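Beta-fructofuranosidase (Arthrobacter, PDB 3WPU) is a beta-fructofuranosidase of the levansucrase/invertase family, whose catalytic domain is a five-bladed beta-propeller. Local coordinates at residues G236-F241 with N266-R271. Residues are numbered along the deposited sequence; the frame is centred on the assembly and turned at random.
Sequences GAQNEF and NSAMQR
The carbonyl oxygen Gln238 O accepts the backbone N-H of Arg271, at 2.9 Å from Arg271 N and with an N-H...O angle of 152°, a bond that joins 236-241 to 266-271. The same oxygen meets Arg271 CB at 3.3 Å. The extended side chain of Gln238 runs alongside the other loop: its CB lies 3.7 Å from Met269 O, and its amide reaches Ala268, the centre of an inverse gamma turn. That amide is fixed within its own loop, OE1 taking Thr235 N-H and NE2 donating to Gly230 O. Asn239, with CG anti to the backbone N (chi1 171°), closes an Asx turn through OD1, 3.0 Å from Phe241 N, which comes from above the amide plane, while ND2 donates to Gln234 OE1. Arg271, extended from CG to NE, packs its guanidinium against this amide, the planes 29° apart; NH1 and Asn239 ND2, both donors, are 3.7 Å apart in van der Waals contact. Gln234 also donates from NE2 to Met269 O and shares a backbone bond with Asn266, completing the bridge. An Asx turn leading into strand 245-250 is thus tied to an inverse gamma turn leaving its antiparallel neighbour 260-266, within the family's five-bladed beta-propeller.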
ATOM      1  N   GLY A 236     -10.772 -19.762  -2.847  1.00 12.43           N
ATOM      2  CA  GLY A 236      -9.806 -20.828  -3.158  1.00 12.60           C
ATOM      3  C   GLY A 236     -10.426 -21.963  -3.984  1.00 13.30           C
ATOM      4  O   GLY A 236      -9.752 -22.605  -4.783  1.00 13.24           O
ATOM      5  N   ALA A 237     -11.729 -22.190  -3.843  1.00 13.85           N
ATOM      6  CA  ALA A 237     -12.442 -23.192  -4.659  1.00 14.89           C
ATOM      7  C   ALA A 237     -12.541 -22.739  -6.114  1.00 14.79           C
ATOM      8  O   ALA A 237     -12.482 -23.550  -7.037  1.00 15.78           O
ATOM      9  CB  ALA A 237     -13.829 -23.446  -4.092  1.00 15.50           C
ATOM     10  N   GLN A 238     -12.647 -21.431  -6.310  1.00 13.87           N
ATOM     11  CA  GLN A 238     -12.696 -20.825  -7.637  1.00 13.53           C
ATOM     12  C   GLN A 238     -11.305 -20.734  -8.254  1.00 12.98           C
ATOM     13  O   GLN A 238     -11.151 -20.859  -9.454  1.00 13.80           O
ATOM     14  CB  GLN A 238     -13.378 -19.469  -7.565  1.00 13.17           C
ATOM     15  CG  GLN A 238     -14.877 -19.599  -7.349  1.00 13.17           C
ATOM     16  CD  GLN A 238     -15.555 -18.306  -6.934  1.00 13.47           C
ATOM     17  OE1 GLN A 238     -14.928 -17.422  -6.355  1.00 12.54           O
ATOM     18  NE2 GLN A 238     -16.848 -18.166  -7.274  1.00 14.60           N
ATOM     19  N   ASN A 239     -10.289 -20.561  -7.414  1.00 12.97           N
ATOM     20  CA  ASN A 239      -8.910 -20.436  -7.877  1.00 13.08           C
ATOM     21  C   ASN A 239      -7.983 -20.693  -6.708  1.00 13.37           C
ATOM     22  O   ASN A 239      -7.943 -19.928  -5.764  1.00 12.14           O
ATOM     23  CB  ASN A 239      -8.694 -19.018  -8.428  1.00 13.47           C
ATOM     24  CG  ASN A 239      -7.251 -18.692  -8.745  1.00 14.72           C
ATOM     25  OD1 ASN A 239      -6.371 -19.567  -8.788  1.00 15.04           O
ATOM     26  ND2 ASN A 239      -6.990 -17.392  -8.960  1.00 15.50           N
ATOM     27  N   GLU A 240      -7.185 -21.748  -6.803  1.00 14.80           N
ATOM     28  CA  GLU A 240      -6.282 -22.152  -5.751  1.00 16.68           C
ATOM     29  C   GLU A 240      -5.352 -21.035  -5.288  1.00 15.33           C
ATOM     30  O   GLU A 240      -4.908 -21.014  -4.142  1.00 14.60           O
ATOM     31  CB  GLU A 240      -5.441 -23.312  -6.311  1.00 18.83           C
ATOM     32  CG  GLU A 240      -4.306 -23.775  -5.457  1.00 23.04           C
ATOM     33  CD  GLU A 240      -3.833 -25.149  -5.883  1.00 24.58           C
ATOM     34  OE1 GLU A 240      -4.002 -25.511  -7.071  1.00 24.45           O
ATOM     35  OE2 GLU A 240      -3.308 -25.860  -5.007  1.00 29.70           O
ATOM     36  N   PHE A 241      -5.026 -20.146  -6.214  1.00 15.21           N
ATOM     37  CA  PHE A 241      -4.076 -19.065  -5.980  1.00 15.68           C
ATOM     38  C   PHE A 241      -4.741 -17.707  -6.044  1.00 13.77           C
ATOM     39  O   PHE A 241      -4.104 -16.698  -6.387  1.00 13.18           O
ATOM     40  CB  PHE A 241      -2.943 -19.167  -6.980  1.00 17.76           C
ATOM     41  CG  PHE A 241      -2.191 -20.458  -6.872  1.00 20.30           C
ATOM     42  CD1 PHE A 241      -1.481 -20.761  -5.716  1.00 22.28           C
ATOM     43  CD2 PHE A 241      -2.229 -21.393  -7.897  1.00 23.00           C
ATOM     44  CE1 PHE A 241      -0.799 -21.966  -5.590  1.00 23.31           C
ATOM     45  CE2 PHE A 241      -1.542 -22.599  -7.784  1.00 22.98           C
ATOM     46  CZ  PHE A 241      -0.832 -22.883  -6.626  1.00 23.43           C
ATOM     47  N   ASN A 266      -9.826 -10.904  -6.147  1.00  9.82           N
ATOM     48  CA  ASN A 266     -10.032 -11.190  -7.556  1.00 10.70           C
ATOM     49  C   ASN A 266     -11.524 -11.217  -7.823  1.00 10.14           C
ATOM     50  O   ASN A 266     -12.322 -11.487  -6.930  1.00 10.13           O
ATOM     51  CB  ASN A 266      -9.474 -12.552  -7.974  1.00 12.00           C
ATOM     52  CG  ASN A 266      -7.944 -12.626  -7.965  1.00 13.78           C
ATOM     53  OD1 ASN A 266      -7.389 -13.661  -7.647  1.00 19.54           O
ATOM     54  ND2 ASN A 266      -7.286 -11.586  -8.337  1.00 15.30           N
ATOM     55  N   SER A 267     -11.894 -10.946  -9.067  1.00  9.86           N
ATOM     56  CA  SER A 267     -13.275 -11.099  -9.488  1.00 10.32           C
ATOM     57  C   SER A 267     -13.710 -12.547  -9.254  1.00 10.78           C
ATOM     58  O   SER A 267     -12.966 -13.492  -9.473  1.00  9.87           O
ATOM     59  CB  SER A 267     -13.409 -10.722 -10.959  1.00 10.32           C
ATOM     60  OG  SER A 267     -13.068  -9.367 -11.159  1.00 10.60           O
ATOM     61  N   ALA A 268     -14.946 -12.703  -8.812  1.00 10.58           N
ATOM     62  CA  ALA A 268     -15.468 -13.991  -8.341  1.00 11.30           C
ATOM     63  C   ALA A 268     -16.004 -14.852  -9.490  1.00 12.08           C
ATOM     64  O   ALA A 268     -17.221 -15.045  -9.675  1.00 12.03           O
ATOM     65  CB  ALA A 268     -16.549 -13.735  -7.282  1.00 11.93           C
ATOM     66  N   MET A 269     -15.080 -15.365 -10.277  1.00 12.49           N
ATOM     67  CA  MET A 269     -15.395 -16.287 -11.362  1.00 13.23           C
ATOM     68  C   MET A 269     -14.562 -17.527 -11.152  1.00 13.26           C
ATOM     69  O   MET A 269     -13.436 -17.445 -10.670  1.00 13.32           O
ATOM     70  CB  MET A 269     -15.067 -15.665 -12.719  1.00 14.04           C
ATOM     71  CG  MET A 269     -16.072 -14.599 -13.131  1.00 14.61           C
ATOM     72  SD  MET A 269     -15.749 -13.813 -14.725  1.00 15.81           S
ATOM     73  CE  MET A 269     -14.427 -12.680 -14.376  1.00 16.45           C
ATOM     74  N   GLN A 270     -15.111 -18.679 -11.504  1.00 13.26           N
ATOM     75  CA  GLN A 270     -14.338 -19.896 -11.514  1.00 14.15           C
ATOM     76  C   GLN A 270     -13.206 -19.706 -12.502  1.00 13.39           C
ATOM     77  O   GLN A 270     -13.432 -19.214 -13.610  1.00 13.55           O
ATOM     78  CB  GLN A 270     -15.236 -21.062 -11.948  1.00 14.35           C
ATOM     79  CG  GLN A 270     -14.557 -22.414 -11.924  1.00 14.66           C
ATOM     80  CD  GLN A 270     -14.234 -22.902 -10.522  1.00 14.90           C
ATOM     81  OE1 GLN A 270     -13.162 -23.448 -10.267  1.00 16.31           O
ATOM     82  NE2 GLN A 270     -15.148 -22.700  -9.612  1.00 14.72           N
ATOM     83  N   ARG A 271     -11.985 -20.090 -12.124  1.00 14.25           N
ATOM     84  CA  ARG A 271     -10.808 -19.772 -12.917  1.00 15.24           C
ATOM     85  C   ARG A 271     -10.943 -20.220 -14.370  1.00 14.98           C
ATOM     86  O   ARG A 271     -10.642 -19.477 -15.303  1.00 13.91           O
ATOM     87  CB  ARG A 271      -9.573 -20.418 -12.298  1.00 17.05           C
ATOM     88  CG  ARG A 271      -8.312 -20.229 -13.106  1.00 19.85           C
ATOM     89  CD  ARG A 271      -7.137 -20.799 -12.339  1.00 22.44           C
ATOM     90  NE  ARG A 271      -5.859 -20.515 -12.981  1.00 26.93           N
ATOM     91  CZ  ARG A 271      -5.220 -19.340 -12.946  1.00 29.80           C
ATOM     92  NH1 ARG A 271      -5.739 -18.278 -12.317  1.00 32.27           N
ATOM     93  NH2 ARG A 271      -4.044 -19.223 -13.554  1.00 30.92           N
TER